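Local atomic coordinates of transcriptional regulator, SorC family (Enterococcus faecalis, PDB entry 2O0M), a protein that probably acts as a carbohydrate-responsive transcriptional regulator, pairing a DNA-binding region with a sugar-binding effector domain, as in other members of the SorC family. Residues 178-183 with 208-213; 146-151 with 190-195. All blocks are in the same frame, centred on the assembly; numbering follows the deposited sequence.

Interaction 1. Residues 178-183 with 208-213; sequences GGIGEA and VPEQLS
The carboxylate of Glu210 is laid over the loop backbone from Gly179 to Glu182, and two amide N-H groups grip it, one for each oxygen. Ile180 N donates to Glu210 OE2 at 3.1 Å with an angle at hydrogen of 161°, and Glu182 N donates to Glu210 OE1 at 2.9 Å. Neither donor lies near the carboxylate plane: the first approaches from 55° out of it and the second from 43°, so the group rests with a face toward the backbone. A bend at chi2 folds the side chain back over this loop, where Glu210 CG comes to 3.5 Å from Glu182 O. This double grip fixes the rotation of the carboxylate.

A further direct link is weak: Gln211 NE2 to Gly181 O, 3.0 Å, with a second weak bond from NE2 to Arg253 O. Gln211 NE2 also lies 3.3 Å from Gly181 CA, so the amide sits directly against the glycine backbone.

Both segments are loops of the putative sugar-binding domain, whose core is a Rossmann-like alpha/beta sheet. Segment 178-183 follows strand 169-175. The other segment, 208-213, leads into helix 214-221, with Ser213 as its N-cap. The Glu182 carboxylate turns from this contact to salt bridges with Arg252 and Arg253, and its side chain lies about 5 Å from a bound phosphate ion, probably from the crystallisation liquor, which may nevertheless mark a ligand pocket.

Two waters bridge the loops. One accepts from Gly179 N and lies within hydrogen-bonding distance of Val208 O and Glu210 OE2; the other joins Glu182 O to Gln211 OE1. Carbon atoms also pack against polar ones: Val208 CG1 lies 4.1 Å from Gly179 N, and Ile180 CB rests beside Glu210 OE1.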
loop_
_atom_site.group_PDB
_atom_site.type_symbol
_atom_site.label_atom_id
_atom_site.label_comp_id
_atom_site.label_asym_id
_atom_site.label_seq_id
_atom_site.Cartn_x
_atom_site.Cartn_y
_atom_site.Cartn_z
ATOM N N GLY A 178 -3.365 -5.561 -9.954
ATOM C CA GLY A 178 -2.633 -6.599 -10.668
ATOM C C GLY A 178 -1.643 -5.981 -11.640
ATOM O O GLY A 178 -1.686 -4.785 -11.907
ATOM N N GLY A 179 -0.732 -6.792 -12.166
ATOM C CA GLY A 179 0.178 -6.329 -13.220
ATOM C C GLY A 179 1.186 -5.308 -12.752
ATOM O O GLY A 179 1.547 -4.384 -13.476
ATOM N N ILE A 180 1.651 -5.477 -11.521
ATOM C CA ILE A 180 2.553 -4.500 -10.919
ATOM C C ILE A 180 4.030 -4.785 -11.201
ATOM O O ILE A 180 4.848 -3.865 -11.187
ATOM C CB ILE A 180 2.294 -4.396 -9.399
ATOM C CG1 ILE A 180 0.891 -3.828 -9.138
ATOM C CG2 ILE A 180 3.366 -3.552 -8.700
ATOM C CD1 ILE A 180 0.718 -2.374 -9.493
ATOM N N GLY A 181 4.377 -6.047 -11.435
ATOM C CA GLY A 181 5.742 -6.412 -11.809
ATOM C C GLY A 181 6.662 -6.833 -10.664
ATOM O O GLY A 181 7.874 -6.962 -10.857
ATOM N N GLU A 182 6.110 -7.067 -9.477
ATOM C CA GLU A 182 6.943 -7.537 -8.367
ATOM C C GLU A 182 7.237 -9.034 -8.458
ATOM O O GLU A 182 6.540 -9.774 -9.142
ATOM C CB GLU A 182 6.295 -7.267 -7.015
ATOM C CG GLU A 182 6.076 -5.803 -6.694
ATOM C CD GLU A 182 7.336 -5.016 -6.345
ATOM O OE1 GLU A 182 8.467 -5.536 -6.386
ATOM O OE2 GLU A 182 7.167 -3.837 -6.014
ATOM N N ALA A 183 8.266 -9.453 -7.731
ATOM C CA ALA A 183 8.556 -10.878 -7.532
ATOM C C ALA A 183 7.571 -11.510 -6.549
ATOM O O ALA A 183 6.948 -10.822 -5.742
ATOM C CB ALA A 183 9.974 -11.059 -7.046
ATOM N N VAL A 208 -3.756 -12.670 -12.175
ATOM C CA VAL A 208 -3.208 -11.898 -13.267
ATOM C C VAL A 208 -1.700 -11.921 -13.065
ATOM O O VAL A 208 -1.229 -11.602 -11.982
ATOM C CB VAL A 208 -3.747 -10.444 -13.216
ATOM C CG1 VAL A 208 -3.001 -9.545 -14.195
ATOM C CG2 VAL A 208 -5.238 -10.426 -13.518
ATOM N N PRO A 209 -0.928 -12.367 -14.070
ATOM C CA PRO A 209 0.527 -12.323 -13.884
ATOM C C PRO A 209 1.054 -10.917 -13.577
ATOM O O PRO A 209 0.473 -9.934 -14.023
ATOM C CB PRO A 209 1.060 -12.816 -15.225
ATOM C CG PRO A 209 -0.036 -13.694 -15.757
ATOM C CD PRO A 209 -1.296 -12.984 -15.356
ATOM N N GLU A 210 2.139 -10.830 -12.809
ATOM C CA GLU A 210 2.710 -9.532 -12.444
ATOM C C GLU A 210 3.301 -8.803 -13.639
ATOM O O GLU A 210 3.346 -7.576 -13.657
ATOM C CB GLU A 210 3.750 -9.685 -11.335
ATOM C CG GLU A 210 3.137 -9.771 -9.960
ATOM C CD GLU A 210 2.625 -8.426 -9.470
ATOM O OE1 GLU A 210 3.359 -7.738 -8.740
ATOM O OE2 GLU A 210 1.497 -8.045 -9.833
ATOM N N GLN A 211 3.762 -9.575 -14.618
ATOM C CA GLN A 211 4.100 -9.076 -15.945
ATOM C C GLN A 211 3.230 -9.843 -16.940
ATOM O O GLN A 211 3.184 -11.073 -16.894
ATOM C CB GLN A 211 5.586 -9.309 -16.243
ATOM C CG GLN A 211 6.523 -8.230 -15.689
ATOM C CD GLN A 211 7.077 -8.530 -14.302
ATOM O OE1 GLN A 211 6.690 -9.521 -13.658
ATOM N NE2 GLN A 211 7.990 -7.661 -13.823
ATOM N N LEU A 212 2.534 -9.130 -17.823
ATOM C CA LEU A 212 1.577 -9.770 -18.744
ATOM C C LEU A 212 1.430 -9.048 -20.073
ATOM O O LEU A 212 1.816 -7.879 -20.209
ATOM C CB LEU A 212 0.190 -9.944 -18.112
ATOM C CG LEU A 212 -0.601 -8.802 -17.435
ATOM C CD1 LEU A 212 -0.119 -7.399 -17.728
ATOM C CD2 LEU A 212 -2.077 -8.927 -17.760
ATOM N N SER A 213 0.839 -9.763 -21.030
ATOM C CA SER A 213 0.633 -9.274 -22.394
ATOM C C SER A 213 -0.808 -8.819 -22.638
ATOM O O SER A 213 -1.721 -9.148 -21.873
ATOM C CB SER A 213 1.004 -10.376 -23.396
ATOM O OG SER A 213 -0.023 -11.349 -23.494
HETATM O O HOH W 1 -0.751 -9.293 -10.819
HETATM O O HOH W 2 7.365 -10.663 -11.540
#

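Interaction 2. Residues 146-151 with 190-195; sequences IAVMGG and SISAVM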
loop_
_atom_site.group_PDB
_atom_site.type_symbol
_atom_site.label_atom_id
_atom_site.label_comp_id
_atom_site.label_asym_id
_atom_site.label_seq_id
_atom_site.Cartn_x
_atom_site.Cartn_y
_atom_site.Cartn_z
ATOM N N ILE A 146 -10.410 -5.821 2.423
ATOM C CA ILE A 146 -9.191 -5.042 2.573
ATOM C C ILE A 146 -8.303 -5.267 1.356
ATOM O O ILE A 146 -7.813 -6.375 1.130
ATOM C CB ILE A 146 -8.411 -5.434 3.836
ATOM C CG1 ILE A 146 -9.282 -5.284 5.082
ATOM C CG2 ILE A 146 -7.149 -4.590 3.976
ATOM C CD1 ILE A 146 -9.961 -6.555 5.522
ATOM N N ALA A 147 -8.112 -4.208 0.578
ATOM C CA ALA A 147 -7.295 -4.249 -0.623
ATOM C C ALA A 147 -5.886 -3.805 -0.269
ATOM O O ALA A 147 -5.686 -2.754 0.341
ATOM C CB ALA A 147 -7.869 -3.374 -1.679
ATOM N N VAL A 148 -4.901 -4.605 -0.651
ATOM C CA VAL A 148 -3.536 -4.350 -0.225
ATOM C C VAL A 148 -2.557 -4.281 -1.394
ATOM O O VAL A 148 -2.736 -4.938 -2.421
ATOM C CB VAL A 148 -3.045 -5.406 0.769
ATOM C CG1 VAL A 148 -3.931 -5.432 2.013
ATOM C CG2 VAL A 148 -2.998 -6.774 0.133
HETATM N N MSE A 149 -1.537 -3.445 -1.227
HETATM C CA MSE A 149 -0.369 -3.475 -2.077
HETATM C C MSE A 149 0.739 -4.338 -1.480
HETATM O O MSE A 149 0.712 -4.689 -0.303
HETATM C CB MSE A 149 0.141 -2.062 -2.367
HETATM C CG MSE A 149 -0.812 -1.244 -3.200
HETATM SE SE MSE A 149 -1.091 -1.886 -5.031
HETATM C CE MSE A 149 0.642 -1.608 -5.695
ATOM N N GLY A 150 1.713 -4.671 -2.316
ATOM C CA GLY A 150 2.847 -5.489 -1.904
ATOM C C GLY A 150 4.073 -4.655 -1.586
ATOM O O GLY A 150 3.962 -3.505 -1.158
ATOM N N GLY A 151 5.239 -5.243 -1.803
ATOM C CA GLY A 151 6.509 -4.612 -1.522
ATOM C C GLY A 151 7.131 -5.124 -0.243
ATOM O O GLY A 151 6.513 -5.873 0.515
ATOM N N SER A 190 0.603 -12.300 -2.590
ATOM C CA SER A 190 1.322 -12.962 -1.508
ATOM C C SER A 190 1.052 -12.284 -0.174
ATOM O O SER A 190 0.793 -12.961 0.836
ATOM C CB SER A 190 2.813 -13.015 -1.813
ATOM O OG SER A 190 3.030 -13.750 -3.004
ATOM N N ILE A 191 1.079 -10.951 -0.164
ATOM C CA ILE A 191 0.788 -10.193 1.057
ATOM C C ILE A 191 -0.654 -10.520 1.507
ATOM O O ILE A 191 -0.909 -10.738 2.680
ATOM C CB ILE A 191 0.994 -8.645 0.861
ATOM C CG1 ILE A 191 2.460 -8.231 1.081
ATOM C CG2 ILE A 191 0.167 -7.854 1.840
ATOM C CD1 ILE A 191 3.438 -8.794 0.109
ATOM N N SER A 192 -1.594 -10.590 0.563
ATOM C CA SER A 192 -3.002 -10.881 0.904
ATOM C C SER A 192 -3.136 -12.227 1.613
ATOM O O SER A 192 -3.861 -12.361 2.621
ATOM C CB SER A 192 -3.870 -10.900 -0.361
ATOM O OG SER A 192 -3.827 -9.643 -1.019
ATOM N N ALA A 193 -2.419 -13.224 1.097
ATOM C CA ALA A 193 -2.509 -14.581 1.629
ATOM C C ALA A 193 -1.925 -14.648 3.022
ATOM O O ALA A 193 -2.506 -15.271 3.927
ATOM C CB ALA A 193 -1.822 -15.564 0.708
ATOM N N VAL A 194 -0.787 -13.994 3.205
ATOM C CA VAL A 194 -0.139 -13.963 4.515
ATOM C C VAL A 194 -1.004 -13.217 5.528
ATOM O O VAL A 194 -1.218 -13.692 6.656
ATOM C CB VAL A 194 1.285 -13.365 4.438
ATOM C CG1 VAL A 194 1.878 -13.178 5.841
ATOM C CG2 VAL A 194 2.176 -14.282 3.602
HETATM N N MSE A 195 -1.506 -12.053 5.137
HETATM C CA MSE A 195 -2.369 -11.288 6.039
HETATM C C MSE A 195 -3.576 -12.112 6.444
HETATM O O MSE A 195 -3.954 -12.128 7.611
HETATM C CB MSE A 195 -2.844 -9.999 5.376
HETATM C CG MSE A 195 -1.790 -8.955 5.254
HETATM SE SE MSE A 195 -2.580 -7.144 5.276
HETATM C CE MSE A 195 -0.916 -6.190 5.482
#
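A buried, largely apolar contact joins the end of strand 142-148 and the loop after it to one side of helix 188-199. Val148 is the central side chain. Val148 CG2 meets Ile191 CG2 at 3.8 Å, while Val148 CG1 lies 3.9 Å from the selenium of selenomethionine Met195, so the two valine branches are shared between successive turns of the helix. Ser192 comes against the same valine, with Ser192 OG 3.2 Å from Val148 CG2; that hydroxyl is bonded to Ala188 O, within its own helix.

The strand and helix segments run at 136° to each other, with axes 8.9 Å apart at their closest. This is the layered packing of a Rossmann-like alpha/beta domain: strand 142-148 lies between its parallel neighbours 169-175 and 238-245, and helix 188-199 covers the sheet, with Met195 also reaching Phe173 and Met154.

Beyond the strand, Ile191 carries the contact into the loop. Chi1 of -85° sets Ile191 CG1 anti to the carbonyl carbon and leaves CG2 anti to the backbone N, turned to Val148. Ile191 CG2 also lies 3.9 Å from Met149 O, while Ile191 CD1 reaches Gly150 CA at 3.9 Å. Met149 O is thus buried under hydrocarbon and has no polar partner in the model. Gly151, the N-cap of helix 152-159, lies close to a bound phosphate ion.

Overall arrangement
The four segments alternate along the chain, in the order 146-151, 178-183, 190-195 and 208-213, so the two contacts interlock within the putative sugar-binding domain. The centre of interaction 2 lies about 9 Å from the centre of the chain, where a helix packs on the sheet; that of interaction 1 is farther out, about 16 Å from it, between loops. Their centres are 14 Å apart, and they touch where Ile180 CD1 packs on Met149 CE at 3.9 Å. The loops after strands 142-148 and 169-175, one from each contact, lie near bound phosphate, which may mark a ligand pocket.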